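Local coordinates for enoyl-CoA hydratase (Bacillus halodurans, PDB 3LKE), which probably adds water across the double bond of enoyl-CoA thioesters, at residues D20-K25 with S56-Y61; P101-A106 with A122-I127; A106-Y111 with R130-L135; R155-E160 with L180-E185. One frame throughout, in Å; residues are numbered along the deposited sequence.

How the contacts relate
Contact 2 pairs strands 103-108 and 125-129 of the large crotonase sheet. Contact 3 begins on its Ala106 and leaves that sheet for strand 133-135 of a small one, the two centres about 15 Å apart. Contact 1 joins the loops after strands 14-19 and 51-56; it lies about 12 Å from contact 3, centre to centre, tied to it by Asn109 ND2 to His58 O at 2.7 Å. Contact 4 lies just before the edge strand 185-187, where other subunits approach, and bonds to contact 2 through Gln184 OE1 and Arg126 N, 2.8 Å apart. Contacts 1 and 4 stand about 26 Å apart, centre to centre. Bound glycerol, probably from the crystallisation liquor, lies about 3 Å from the side chain of Ile156 (nearest atoms).

Contact 1: D20-K25 with S56-Y61; sequences DYPEKK and SKHRAY
Two loops meet here, those following the neighbouring parallel strands 14-19 and 51-56 of the crotonase sheet. One polar link is a His-carboxylate hydrogen bond, His58 NE2 to Asp20 OD1 at 2.6 Å. It is bent, 143° at the hydrogen, and reaches OD1 on the anti side of a carboxylate turned 53° from the imidazole. The other oxygen, Asp20 OD2, forms a long salt bridge with Lys57 NZ at 3.6 Å, and a water donates to OD2 while accepting from NZ. His7 is a further partner of OD2. Pro22 CG approaches His58 NE2 obliquely at 3.4 Å. Beside this cluster, Lys25 CA sits over one face of the Tyr61 ring, a CH-pi contact 3.8 Å from the centroid. A chi1 of 45° tucks the Tyr61 ring over its own backbone and carries its OH to 3.2 Å from Pro22 CA and over the rim of the His58 ring. With an alanine in place of Tyr61, Lys25 CA would probably lose the ring face it rests on, and Pro22 CA its contact with the hydroxyl. Gripped by two histidines and a lysine, the Asp20 carboxylate is probably ionised, and its charge would favour a proton on His58 NE2.

Contact 2: P101-A106 with A122-I127; sequences PKVTVA and ACDRRI
Thr104 and Asp124 lock together where two parallel strands of the crotonase core sheet begin to pair. Thr104 N donates to Asp124 OD2 (3.0 Å), arriving from above the carboxylate plane. In return Asp124 N donates to Thr104 OG1 at 2.9 Å; a Thr104 chi1 of 55°, which places OG1 near both its own N and C, turns the hydroxyl to it. Regular parallel pairing follows: Arg125 N bonds to Thr104 O, Ala106 N to Arg125 O at 3.0 Å, and Ile127 N to Ala106 O at 2.9 Å, nearly straight at 172°. Apolar contact is looser: Val105 CG1 stays 4.1 Å from Ile127 CD1 on one face, and Ala106 CB 3.9 Å from Cys123 SG on the other. Toward Lys102 the segments part, and Lys216 bridges them, bonding to Lys102 O and Asp124 OD2. A leucine in place of Asp124 would probably leave Thr104 N without its acceptor and Lys216 without its charge mate. Asp124 OD1 also takes the hydroxyl of Tyr159 of the second subunit, whose Glu160 salt-bridges Arg126. Strand 51-56 flanks strand 103-106 on the side away from strand 125-127, helix 190-205 covers Val103 and Val105, and helix 81-98 packs on Cys123.

Contact 3: A106-Y111 with R130-L135; sequences ALINGY and RRAKFL
The guanidinium of Arg131 lies flat over the carbonyl of Asn109: Asn109 O sits 3.3 Å above its plane, over the centre, with Arg131 CZ the nearest atom at 3.4 Å. In the crotonase fold this is where the chain leaves strand 103-108 of the large sheet and crosses to strand 111-113 of a small one, in which strand 133-135 runs parallel to it. Arg131 CG lies between the backbone N and the carbonyl carbon (chi1 60°), and the chain then runs extended to NE, which carries the flat group back across Asn109. The attraction is probably largely electrostatic; Asn109 O meets Arg131 NH1 at a poor angle for a hydrogen bond. NH2 instead donates to Arg59 O, and the Asn109 amide to His58 O, so both residues tie this crossing to loop 56-61. A second flat group, the Phe134 ring, is approached obliquely by Ile108 CG2, 4.0 Å from CE1, and meets Phe117 edge-to-face. The same methyl lies 4.1 Å from Ala132 CB, which also rests against Gly110 O at 3.6 Å. Past Gly110 the two backbones draw side by side, and Tyr111 CA directs its hydrogen at Lys133 O over 3.3 Å.

Contact 4: R155-E160 with L180-E185; sequences RIIGYE and LGLIQE
Ile157 CG2 is the hub of this contact, in which the end of helix 149-157 packs against the Schellman motif closing helix 174-180. That methyl touches Leu180 O at 3.3 Å, Leu180 CB at 3.7 Å and Leu182 CD2, also at 3.7 Å. It is placed there by a chi1 of 74°, which swings CG2 to the far side of CB from the carbonyl carbon. One residue earlier, Ile156 turns its own CG2, anti to the backbone N, onto Gly181 O at 3.3 Å. Gly181, at phi 93°, ends its helix and so presents this carbonyl to Ile156; a CB there would point at the isoleucine. The joint is thus made by methyl groups laid on carbonyl oxygens and on two leucines.

Behind this first shell stands a second glycine. Gly158, at phi 98°, separates helices 149-157 and 159-168 and occupies the N-cap position of the second. Farther out, Thr162 and Leu165 of helix 159-168 pack on Ile157, Phe117 and Leu121 on Leu182, while Leu182 O accepts from Arg126 NE. Glu160 of the second subunit and a bound glycerol both lie against Ile156. Ile156 CG2 and Leu182 CD2 complete the apolar contact, 4.2 Å apart.

Contact 1: D20-K25 with S56-Y61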
loop_
_atom_site.group_PDB
_atom_site.type_symbol
_atom_site.label_atom_id
_atom_site.label_comp_id
_atom_site.label_asym_id
_atom_site.label_seq_id
_atom_site.Cartn_x
_atom_site.Cartn_y
_atom_site.Cartn_z
ATOM N N ASP A 20 -24.152 16.901 -17.208
ATOM C CA ASP A 20 -25.493 17.449 -17.376
ATOM C C ASP A 20 -26.303 16.522 -18.283
ATOM O O ASP A 20 -26.479 16.789 -19.473
ATOM C CB ASP A 20 -25.390 18.856 -17.967
ATOM C CG ASP A 20 -26.716 19.598 -17.951
ATOM O OD1 ASP A 20 -27.702 19.035 -17.437
ATOM O OD2 ASP A 20 -26.759 20.739 -18.453
ATOM N N TYR A 21 -26.794 15.427 -17.713
ATOM C CA TYR A 21 -27.468 14.377 -18.473
ATOM C C TYR A 21 -28.669 13.915 -17.676
ATOM O O TYR A 21 -28.732 12.773 -17.255
ATOM C CB TYR A 21 -26.502 13.206 -18.681
ATOM C CG TYR A 21 -26.861 12.191 -19.752
ATOM C CD1 TYR A 21 -28.012 12.309 -20.521
ATOM C CD2 TYR A 21 -26.024 11.099 -19.994
ATOM C CE1 TYR A 21 -28.319 11.370 -21.506
ATOM C CE2 TYR A 21 -26.317 10.164 -20.971
ATOM C CZ TYR A 21 -27.465 10.298 -21.727
ATOM O OH TYR A 21 -27.754 9.355 -22.701
ATOM N N PRO A 22 -29.647 14.813 -17.467
ATOM C CA PRO A 22 -30.716 14.531 -16.502
ATOM C C PRO A 22 -31.563 13.323 -16.878
ATOM O O PRO A 22 -32.052 12.626 -15.997
ATOM C CB PRO A 22 -31.591 15.794 -16.539
ATOM C CG PRO A 22 -30.824 16.814 -17.302
ATOM C CD PRO A 22 -29.798 16.115 -18.136
ATOM N N GLU A 23 -31.762 13.100 -18.170
ATOM C CA GLU A 23 -32.564 11.973 -18.620
ATOM C C GLU A 23 -32.096 10.684 -17.961
ATOM O O GLU A 23 -32.900 9.909 -17.441
ATOM C CB GLU A 23 -32.471 11.813 -20.136
ATOM C CG GLU A 23 -33.115 10.531 -20.634
ATOM C CD GLU A 23 -32.906 10.295 -22.120
ATOM O OE1 GLU A 23 -32.067 10.997 -22.735
ATOM O OE2 GLU A 23 -33.584 9.398 -22.668
ATOM N N LYS A 24 -30.781 10.478 -17.970
ATOM C CA LYS A 24 -30.191 9.267 -17.407
ATOM C C LYS A 24 -29.537 9.489 -16.034
ATOM O O LYS A 24 -28.735 8.668 -15.579
ATOM C CB LYS A 24 -29.178 8.686 -18.390
ATOM C CG LYS A 24 -29.799 8.065 -19.639
ATOM C CD LYS A 24 -28.772 7.227 -20.402
ATOM C CE LYS A 24 -29.403 6.530 -21.619
ATOM N NZ LYS A 24 -28.459 5.615 -22.348
ATOM N N LYS A 25 -29.886 10.587 -15.367
ATOM C CA LYS A 25 -29.286 10.918 -14.069
ATOM C C LYS A 25 -27.754 10.831 -14.129
ATOM O O LYS A 25 -27.118 10.229 -13.254
ATOM C CB LYS A 25 -29.823 10.015 -12.950
ATOM C CG LYS A 25 -31.356 9.990 -12.785
ATOM C CD LYS A 25 -31.945 11.366 -12.569
ATOM C CE LYS A 25 -33.393 11.292 -12.061
ATOM N NZ LYS A 25 -34.103 10.117 -12.631
ATOM N N SER A 56 -21.247 17.861 -10.969
ATOM C CA SER A 56 -22.576 17.638 -11.522
ATOM C C SER A 56 -23.388 18.906 -11.321
ATOM O O SER A 56 -23.289 19.552 -10.271
ATOM C CB SER A 56 -23.285 16.488 -10.803
ATOM O OG SER A 56 -24.648 16.405 -11.229
ATOM N N LYS A 57 -24.191 19.247 -12.318
ATOM C CA LYS A 57 -25.036 20.437 -12.240
ATOM C C LYS A 57 -26.360 20.135 -11.549
ATOM O O LYS A 57 -27.177 21.035 -11.330
ATOM C CB LYS A 57 -25.309 21.002 -13.635
ATOM C CG LYS A 57 -26.097 22.300 -13.603
ATOM C CD LYS A 57 -26.809 22.580 -14.913
ATOM C CE LYS A 57 -25.825 22.796 -16.045
ATOM N NZ LYS A 57 -26.289 23.934 -16.891
ATOM N N HIS A 58 -26.581 18.871 -11.210
ATOM C CA HIS A 58 -27.868 18.463 -10.671
ATOM C C HIS A 58 -27.798 18.078 -9.205
ATOM O O HIS A 58 -27.023 17.202 -8.800
ATOM C CB HIS A 58 -28.492 17.359 -11.525
ATOM C CG HIS A 58 -28.658 17.751 -12.959
ATOM N ND1 HIS A 58 -29.662 18.600 -13.388
ATOM C CD2 HIS A 58 -27.933 17.441 -14.059
ATOM C CE1 HIS A 58 -29.550 18.786 -14.689
ATOM N NE2 HIS A 58 -28.514 18.091 -15.123
ATOM N N ARG A 59 -28.618 18.757 -8.416
ATOM C CA ARG A 59 -28.615 18.634 -6.969
ATOM C C ARG A 59 -28.759 17.184 -6.498
ATOM O O ARG A 59 -28.054 16.753 -5.585
ATOM C CB ARG A 59 -29.733 19.509 -6.382
ATOM C CG ARG A 59 -29.836 19.490 -4.860
ATOM C CD ARG A 59 -30.768 20.593 -4.365
ATOM N NE ARG A 59 -30.327 21.911 -4.820
ATOM C CZ ARG A 59 -30.962 22.653 -5.722
ATOM N NH1 ARG A 59 -32.093 22.227 -6.268
ATOM N NH2 ARG A 59 -30.467 23.835 -6.070
ATOM N N ALA A 60 -29.650 16.430 -7.134
ATOM C CA ALA A 60 -30.034 15.118 -6.611
ATOM C C ALA A 60 -28.966 14.029 -6.728
ATOM O O ALA A 60 -28.955 13.087 -5.943
ATOM C CB ALA A 60 -31.338 14.643 -7.250
ATOM N N TYR A 61 -28.074 14.143 -7.705
ATOM C CA TYR A 61 -27.155 13.037 -7.980
ATOM C C TYR A 61 -25.837 13.522 -8.550
ATOM O O TYR A 61 -25.786 14.518 -9.263
ATOM C CB TYR A 61 -27.802 12.072 -8.980
ATOM C CG TYR A 61 -28.470 12.783 -10.139
ATOM C CD1 TYR A 61 -27.754 13.138 -11.283
ATOM C CD2 TYR A 61 -29.816 13.114 -10.083
ATOM C CE1 TYR A 61 -28.369 13.790 -12.346
ATOM C CE2 TYR A 61 -30.439 13.767 -11.133
ATOM C CZ TYR A 61 -29.714 14.103 -12.263
ATOM O OH TYR A 61 -30.344 14.768 -13.296
HETATM O O HOH W 1 -28.259 23.077 -18.958
#

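Contact 2: P101-A106 with A122-I127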
loop_
_atom_site.group_PDB
_atom_site.type_symbol
_atom_site.label_atom_id
_atom_site.label_comp_id
_atom_site.label_asym_id
_atom_site.label_seq_id
_atom_site.Cartn_x
_atom_site.Cartn_y
_atom_site.Cartn_z
ATOM N N PRO A 101 -1.818 16.141 -16.158
ATOM C CA PRO A 101 -0.768 16.948 -15.520
ATOM C C PRO A 101 -1.325 18.017 -14.574
ATOM O O PRO A 101 -0.581 18.613 -13.786
ATOM C CB PRO A 101 -0.081 17.620 -16.711
ATOM C CG PRO A 101 -1.185 17.764 -17.727
ATOM C CD PRO A 101 -2.030 16.517 -17.572
ATOM N N LYS A 102 -2.637 18.250 -14.648
ATOM C CA LYS A 102 -3.296 19.249 -13.819
ATOM C C LYS A 102 -3.757 18.616 -12.524
ATOM O O LYS A 102 -3.946 17.397 -12.460
ATOM C CB LYS A 102 -4.528 19.813 -14.546
ATOM C CG LYS A 102 -4.287 20.105 -16.012
ATOM C CD LYS A 102 -3.206 21.152 -16.167
ATOM C CE LYS A 102 -2.984 21.508 -17.634
ATOM N NZ LYS A 102 -2.007 22.628 -17.756
ATOM N N VAL A 103 -3.943 19.427 -11.489
ATOM C CA VAL A 103 -4.533 18.908 -10.264
ATOM C C VAL A 103 -5.988 18.578 -10.571
ATOM O O VAL A 103 -6.734 19.423 -11.076
ATOM C CB VAL A 103 -4.471 19.901 -9.096
ATOM C CG1 VAL A 103 -5.227 19.340 -7.911
ATOM C CG2 VAL A 103 -3.017 20.228 -8.724
ATOM N N THR A 104 -6.396 17.355 -10.258
ATOM C CA THR A 104 -7.740 16.897 -10.591
ATOM C C THR A 104 -8.582 16.686 -9.327
ATOM O O THR A 104 -8.149 16.036 -8.374
ATOM C CB THR A 104 -7.680 15.601 -11.428
ATOM O OG1 THR A 104 -6.918 14.620 -10.711
ATOM C CG2 THR A 104 -7.017 15.876 -12.757
ATOM N N VAL A 105 -9.783 17.265 -9.312
ATOM C CA VAL A 105 -10.654 17.174 -8.154
ATOM C C VAL A 105 -12.067 16.804 -8.597
ATOM O O VAL A 105 -12.595 17.406 -9.530
ATOM C CB VAL A 105 -10.717 18.531 -7.416
ATOM C CG1 VAL A 105 -11.603 18.436 -6.177
ATOM C CG2 VAL A 105 -9.316 18.998 -7.056
ATOM N N ALA A 106 -12.676 15.829 -7.923
ATOM C CA ALA A 106 -14.071 15.480 -8.176
ATOM C C ALA A 106 -14.946 15.943 -7.024
ATOM O O ALA A 106 -14.628 15.727 -5.858
ATOM C CB ALA A 106 -14.215 13.969 -8.396
ATOM N N ALA A 122 -9.749 8.110 -10.032
ATOM C CA ALA A 122 -8.540 8.530 -10.728
ATOM C C ALA A 122 -8.091 9.945 -10.360
ATOM O O ALA A 122 -6.972 10.342 -10.681
ATOM C CB ALA A 122 -8.726 8.425 -12.215
ATOM N N CYS A 123 -8.964 10.704 -9.702
ATOM C CA CYS A 123 -8.660 12.105 -9.391
ATOM C C CYS A 123 -7.705 12.209 -8.210
ATOM O O CYS A 123 -7.600 11.290 -7.389
ATOM C CB CYS A 123 -9.929 12.891 -9.051
ATOM S SG CYS A 123 -11.049 13.131 -10.434
ATOM N N ASP A 124 -7.017 13.344 -8.134
ATOM C CA ASP A 124 -6.089 13.619 -7.038
ATOM C C ASP A 124 -6.795 13.791 -5.703
ATOM O O ASP A 124 -6.248 13.481 -4.664
ATOM C CB ASP A 124 -5.294 14.881 -7.318
ATOM C CG ASP A 124 -4.360 14.736 -8.491
ATOM O OD1 ASP A 124 -3.829 13.619 -8.724
ATOM O OD2 ASP A 124 -4.136 15.752 -9.171
ATOM N N ARG A 125 -8.018 14.314 -5.738
ATOM C CA ARG A 125 -8.771 14.494 -4.510
ATOM C C ARG A 125 -10.249 14.376 -4.844
ATOM O O ARG A 125 -10.681 14.804 -5.903
ATOM C CB ARG A 125 -8.455 15.861 -3.869
ATOM C CG ARG A 125 -8.999 16.033 -2.457
ATOM C CD ARG A 125 -8.392 17.271 -1.765
ATOM N NE ARG A 125 -8.662 17.300 -0.328
ATOM C CZ ARG A 125 -7.974 16.636 0.586
ATOM N NH1 ARG A 125 -6.982 15.824 0.215
ATOM N NH2 ARG A 125 -8.295 16.749 1.873
ATOM N N ARG A 126 -10.987 13.724 -3.962
ATOM C CA ARG A 126 -12.422 13.587 -4.094
ATOM C C ARG A 126 -13.047 14.202 -2.862
ATOM O O ARG A 126 -12.729 13.808 -1.744
ATOM C CB ARG A 126 -12.800 12.107 -4.181
ATOM C CG ARG A 126 -12.467 11.427 -5.506
ATOM C CD ARG A 126 -11.030 10.918 -5.572
ATOM N NE ARG A 126 -10.797 9.833 -4.623
ATOM C CZ ARG A 126 -9.613 9.258 -4.403
ATOM N NH1 ARG A 126 -8.540 9.645 -5.074
ATOM N NH2 ARG A 126 -9.508 8.285 -3.516
ATOM N N ILE A 127 -13.939 15.172 -3.058
ATOM C CA ILE A 127 -14.608 15.841 -1.944
ATOM C C ILE A 127 -16.104 15.629 -2.106
ATOM O O ILE A 127 -16.641 15.845 -3.199
ATOM C CB ILE A 127 -14.342 17.362 -1.977
ATOM C CG1 ILE A 127 -12.835 17.644 -1.871
ATOM C CG2 ILE A 127 -15.094 18.061 -0.834
ATOM C CD1 ILE A 127 -12.464 19.109 -2.174
#

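Contact 3: A106-Y111 with R130-L135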
loop_
_atom_site.group_PDB
_atom_site.type_symbol
_atom_site.label_atom_id
_atom_site.label_comp_id
_atom_site.label_asym_id
_atom_site.label_seq_id
_atom_site.Cartn_x
_atom_site.Cartn_y
_atom_site.Cartn_z
ATOM N N ALA A 106 -12.676 15.829 -7.923
ATOM C CA ALA A 106 -14.071 15.480 -8.176
ATOM C C ALA A 106 -14.946 15.943 -7.024
ATOM O O ALA A 106 -14.628 15.727 -5.858
ATOM C CB ALA A 106 -14.215 13.969 -8.396
ATOM N N LEU A 107 -16.044 16.620 -7.350
ATOM C CA LEU A 107 -16.955 17.094 -6.316
ATOM C C LEU A 107 -18.197 16.222 -6.352
ATOM O O LEU A 107 -18.979 16.309 -7.304
ATOM C CB LEU A 107 -17.326 18.565 -6.563
ATOM C CG LEU A 107 -16.128 19.496 -6.754
ATOM C CD1 LEU A 107 -16.583 20.937 -7.013
ATOM C CD2 LEU A 107 -15.249 19.432 -5.516
ATOM N N ILE A 108 -18.358 15.375 -5.337
ATOM C CA ILE A 108 -19.468 14.433 -5.297
ATOM C C ILE A 108 -20.602 15.026 -4.478
ATOM O O ILE A 108 -20.567 14.983 -3.252
ATOM C CB ILE A 108 -19.070 13.088 -4.656
ATOM C CG1 ILE A 108 -17.726 12.583 -5.204
ATOM C CG2 ILE A 108 -20.176 12.062 -4.858
ATOM C CD1 ILE A 108 -17.720 12.363 -6.720
ATOM N N ASN A 109 -21.602 15.565 -5.166
ATOM C CA ASN A 109 -22.667 16.311 -4.495
ATOM C C ASN A 109 -23.822 15.436 -4.022
ATOM O O ASN A 109 -24.338 15.623 -2.930
ATOM C CB ASN A 109 -23.182 17.438 -5.384
ATOM C CG ASN A 109 -23.776 16.928 -6.686
ATOM O OD1 ASN A 109 -23.173 16.112 -7.371
ATOM N ND2 ASN A 109 -24.956 17.412 -7.032
ATOM N N GLY A 110 -24.221 14.481 -4.852
ATOM C CA GLY A 110 -25.302 13.572 -4.516
ATOM C C GLY A 110 -24.845 12.144 -4.743
ATOM O O GLY A 110 -23.647 11.854 -4.665
ATOM N N TYR A 111 -25.772 11.242 -5.048
ATOM C CA TYR A 111 -25.367 9.832 -5.098
ATOM C C TYR A 111 -24.429 9.536 -6.263
ATOM O O TYR A 111 -24.452 10.204 -7.295
ATOM C CB TYR A 111 -26.556 8.864 -5.031
ATOM C CG TYR A 111 -27.567 8.968 -6.144
ATOM C CD1 TYR A 111 -27.309 8.422 -7.395
ATOM C CD2 TYR A 111 -28.800 9.577 -5.933
ATOM C CE1 TYR A 111 -28.233 8.494 -8.409
ATOM C CE2 TYR A 111 -29.736 9.651 -6.947
ATOM C CZ TYR A 111 -29.445 9.109 -8.186
ATOM O OH TYR A 111 -30.357 9.178 -9.216
ATOM N N ARG A 130 -21.957 15.923 2.551
ATOM C CA ARG A 130 -22.400 14.974 3.569
ATOM C C ARG A 130 -23.493 14.021 3.074
ATOM O O ARG A 130 -23.522 12.846 3.451
ATOM C CB ARG A 130 -22.892 15.728 4.811
ATOM C CG ARG A 130 -23.489 14.845 5.903
ATOM C CD ARG A 130 -22.413 14.221 6.773
ATOM N NE ARG A 130 -21.463 15.227 7.233
ATOM C CZ ARG A 130 -20.339 14.953 7.885
ATOM N NH1 ARG A 130 -20.016 13.699 8.156
ATOM N NH2 ARG A 130 -19.535 15.938 8.260
ATOM N N ARG A 131 -24.388 14.522 2.228
ATOM C CA ARG A 131 -25.555 13.745 1.825
ATOM C C ARG A 131 -25.259 12.744 0.708
ATOM O O ARG A 131 -26.116 11.940 0.351
ATOM C CB ARG A 131 -26.708 14.657 1.409
ATOM C CG ARG A 131 -26.392 15.567 0.246
ATOM C CD ARG A 131 -27.599 16.410 -0.138
ATOM N NE ARG A 131 -27.253 17.358 -1.190
ATOM C CZ ARG A 131 -27.353 17.100 -2.489
ATOM N NH1 ARG A 131 -27.801 15.919 -2.894
ATOM N NH2 ARG A 131 -27.007 18.022 -3.384
ATOM N N ALA A 132 -24.052 12.799 0.156
ATOM C CA ALA A 132 -23.661 11.857 -0.890
ATOM C C ALA A 132 -23.778 10.407 -0.409
ATOM O O ALA A 132 -23.413 10.085 0.718
ATOM C CB ALA A 132 -22.243 12.141 -1.349
ATOM N N LYS A 133 -24.285 9.547 -1.288
ATOM C CA LYS A 133 -24.386 8.114 -1.026
ATOM C C LYS A 133 -23.658 7.367 -2.135
ATOM O O LYS A 133 -23.539 7.875 -3.251
ATOM C CB LYS A 133 -25.850 7.666 -0.971
ATOM C CG LYS A 133 -26.601 8.070 0.295
ATOM C CD LYS A 133 -26.184 7.219 1.480
ATOM C CE LYS A 133 -27.109 7.422 2.681
ATOM N NZ LYS A 133 -27.067 8.828 3.185
ATOM N N PHE A 134 -23.196 6.157 -1.819
ATOM C CA PHE A 134 -22.304 5.396 -2.685
ATOM C C PHE A 134 -22.735 3.940 -2.727
ATOM O O PHE A 134 -23.313 3.438 -1.768
ATOM C CB PHE A 134 -20.873 5.479 -2.133
ATOM C CG PHE A 134 -20.359 6.885 -2.003
ATOM C CD1 PHE A 134 -19.650 7.467 -3.038
ATOM C CD2 PHE A 134 -20.586 7.619 -0.847
ATOM C CE1 PHE A 134 -19.165 8.760 -2.929
ATOM C CE2 PHE A 134 -20.112 8.912 -0.735
ATOM C CZ PHE A 134 -19.396 9.481 -1.786
ATOM N N LEU A 135 -22.448 3.271 -3.838
ATOM C CA LEU A 135 -22.840 1.878 -4.025
ATOM C C LEU A 135 -21.884 1.150 -4.972
ATOM O O LEU A 135 -21.506 1.680 -6.005
ATOM C CB LEU A 135 -24.275 1.810 -4.567
ATOM C CG LEU A 135 -24.886 0.422 -4.817
ATOM C CD1 LEU A 135 -25.040 -0.335 -3.510
ATOM C CD2 LEU A 135 -26.238 0.562 -5.529
#

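Contact 4: R155-E160 with L180-E185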
loop_
_atom_site.group_PDB
_atom_site.type_symbol
_atom_site.label_atom_id
_atom_site.label_comp_id
_atom_site.label_asym_id
_atom_site.label_seq_id
_atom_site.Cartn_x
_atom_site.Cartn_y
_atom_site.Cartn_z
ATOM N N ARG A 155 -6.004 -0.600 -4.116
ATOM C CA ARG A 155 -4.905 0.316 -3.811
ATOM C C ARG A 155 -5.316 1.355 -2.773
ATOM O O ARG A 155 -4.507 1.768 -1.932
ATOM C CB ARG A 155 -4.363 0.970 -5.090
ATOM C CG ARG A 155 -3.448 0.010 -5.862
ATOM C CD ARG A 155 -3.186 0.425 -7.297
ATOM N NE ARG A 155 -2.326 -0.563 -7.941
ATOM C CZ ARG A 155 -2.746 -1.753 -8.365
ATOM N NH1 ARG A 155 -4.018 -2.110 -8.226
ATOM N NH2 ARG A 155 -1.893 -2.596 -8.928
ATOM N N ILE A 156 -6.591 1.723 -2.794
ATOM C CA ILE A 156 -7.089 2.762 -1.901
ATOM C C ILE A 156 -7.546 2.220 -0.550
ATOM O O ILE A 156 -7.149 2.724 0.501
ATOM C CB ILE A 156 -8.221 3.550 -2.577
ATOM C CG1 ILE A 156 -7.675 4.223 -3.838
ATOM C CG2 ILE A 156 -8.827 4.563 -1.593
ATOM C CD1 ILE A 156 -8.754 4.915 -4.731
ATOM N N ILE A 157 -8.353 1.165 -0.568
ATOM C CA ILE A 157 -8.920 0.664 0.677
ATOM C C ILE A 157 -8.348 -0.680 1.127
ATOM O O ILE A 157 -8.625 -1.137 2.241
ATOM C CB ILE A 157 -10.470 0.617 0.616
ATOM C CG1 ILE A 157 -10.959 -0.546 -0.255
ATOM C CG2 ILE A 157 -11.026 1.955 0.141
ATOM C CD1 ILE A 157 -12.468 -0.734 -0.197
ATOM N N GLY A 158 -7.531 -1.295 0.278
ATOM C CA GLY A 158 -6.946 -2.592 0.609
ATOM C C GLY A 158 -7.728 -3.733 -0.025
ATOM O O GLY A 158 -8.917 -3.606 -0.284
ATOM N N TYR A 159 -7.063 -4.859 -0.257
ATOM C CA TYR A 159 -7.715 -5.997 -0.903
ATOM C C TYR A 159 -8.825 -6.584 -0.034
ATOM O O TYR A 159 -9.949 -6.778 -0.501
ATOM C CB TYR A 159 -6.691 -7.096 -1.218
ATOM C CG TYR A 159 -7.333 -8.364 -1.733
ATOM C CD1 TYR A 159 -7.635 -8.508 -3.085
ATOM C CD2 TYR A 159 -7.646 -9.416 -0.868
ATOM C CE1 TYR A 159 -8.234 -9.662 -3.560
ATOM C CE2 TYR A 159 -8.250 -10.578 -1.339
ATOM C CZ TYR A 159 -8.543 -10.686 -2.690
ATOM O OH TYR A 159 -9.130 -11.833 -3.177
ATOM N N GLU A 160 -8.506 -6.871 1.229
ATOM C CA GLU A 160 -9.468 -7.521 2.112
ATOM C C GLU A 160 -10.728 -6.676 2.215
ATOM O O GLU A 160 -11.852 -7.177 2.157
ATOM C CB GLU A 160 -8.861 -7.725 3.501
ATOM C CG GLU A 160 -7.788 -8.824 3.538
ATOM C CD GLU A 160 -6.392 -8.300 3.245
ATOM O OE1 GLU A 160 -6.265 -7.156 2.749
ATOM O OE2 GLU A 160 -5.424 -9.046 3.510
ATOM N N LEU A 180 -12.886 4.963 4.707
ATOM C CA LEU A 180 -12.185 4.026 3.825
ATOM C C LEU A 180 -11.064 4.693 3.025
ATOM O O LEU A 180 -10.133 4.028 2.575
ATOM C CB LEU A 180 -13.170 3.358 2.868
ATOM C CG LEU A 180 -14.169 2.420 3.546
ATOM C CD1 LEU A 180 -15.218 1.954 2.560
ATOM C CD2 LEU A 180 -13.448 1.239 4.169
ATOM N N GLY A 181 -11.154 6.003 2.854
ATOM C CA GLY A 181 -10.216 6.717 2.011
ATOM C C GLY A 181 -10.677 6.886 0.571
ATOM O O GLY A 181 -9.926 7.407 -0.261
ATOM N N LEU A 182 -11.906 6.455 0.270
ATOM C CA LEU A 182 -12.464 6.632 -1.070
ATOM C C LEU A 182 -12.647 8.113 -1.386
ATOM O O LEU A 182 -12.450 8.531 -2.517
ATOM C CB LEU A 182 -13.785 5.873 -1.244
ATOM C CG LEU A 182 -13.676 4.342 -1.217
ATOM C CD1 LEU A 182 -15.052 3.687 -1.197
ATOM C CD2 LEU A 182 -12.849 3.849 -2.398
ATOM N N ILE A 183 -13.024 8.890 -0.368
ATOM C CA ILE A 183 -13.044 10.347 -0.456
ATOM C C ILE A 183 -12.071 10.927 0.569
ATOM O O ILE A 183 -11.748 10.270 1.566
ATOM C CB ILE A 183 -14.459 10.905 -0.166
ATOM C CG1 ILE A 183 -15.451 10.390 -1.205
ATOM C CG2 ILE A 183 -14.446 12.414 -0.137
ATOM C CD1 ILE A 183 -15.161 10.820 -2.586
ATOM N N GLN A 184 -11.626 12.164 0.330
ATOM C CA GLN A 184 -10.629 12.806 1.188
ATOM C C GLN A 184 -11.219 13.740 2.240
ATOM O O GLN A 184 -10.595 13.984 3.272
ATOM C CB GLN A 184 -9.596 13.553 0.339
ATOM C CG GLN A 184 -8.530 12.625 -0.266
ATOM C CD GLN A 184 -9.121 11.575 -1.204
ATOM O OE1 GLN A 184 -9.731 11.902 -2.222
ATOM N NE2 GLN A 184 -8.940 10.299 -0.853
ATOM N N GLU A 185 -12.420 14.245 1.983
ATOM C CA GLU A 185 -13.085 15.134 2.930
ATOM C C GLU A 185 -14.554 15.315 2.609
ATOM O O GLU A 185 -15.011 15.041 1.484
ATOM C CB GLU A 185 -12.396 16.505 2.984
ATOM C CG GLU A 185 -12.292 17.213 1.649
ATOM C CD GLU A 185 -11.619 18.580 1.764
ATOM O OE1 GLU A 185 -12.164 19.462 2.470
ATOM O OE2 GLU A 185 -10.557 18.783 1.137
#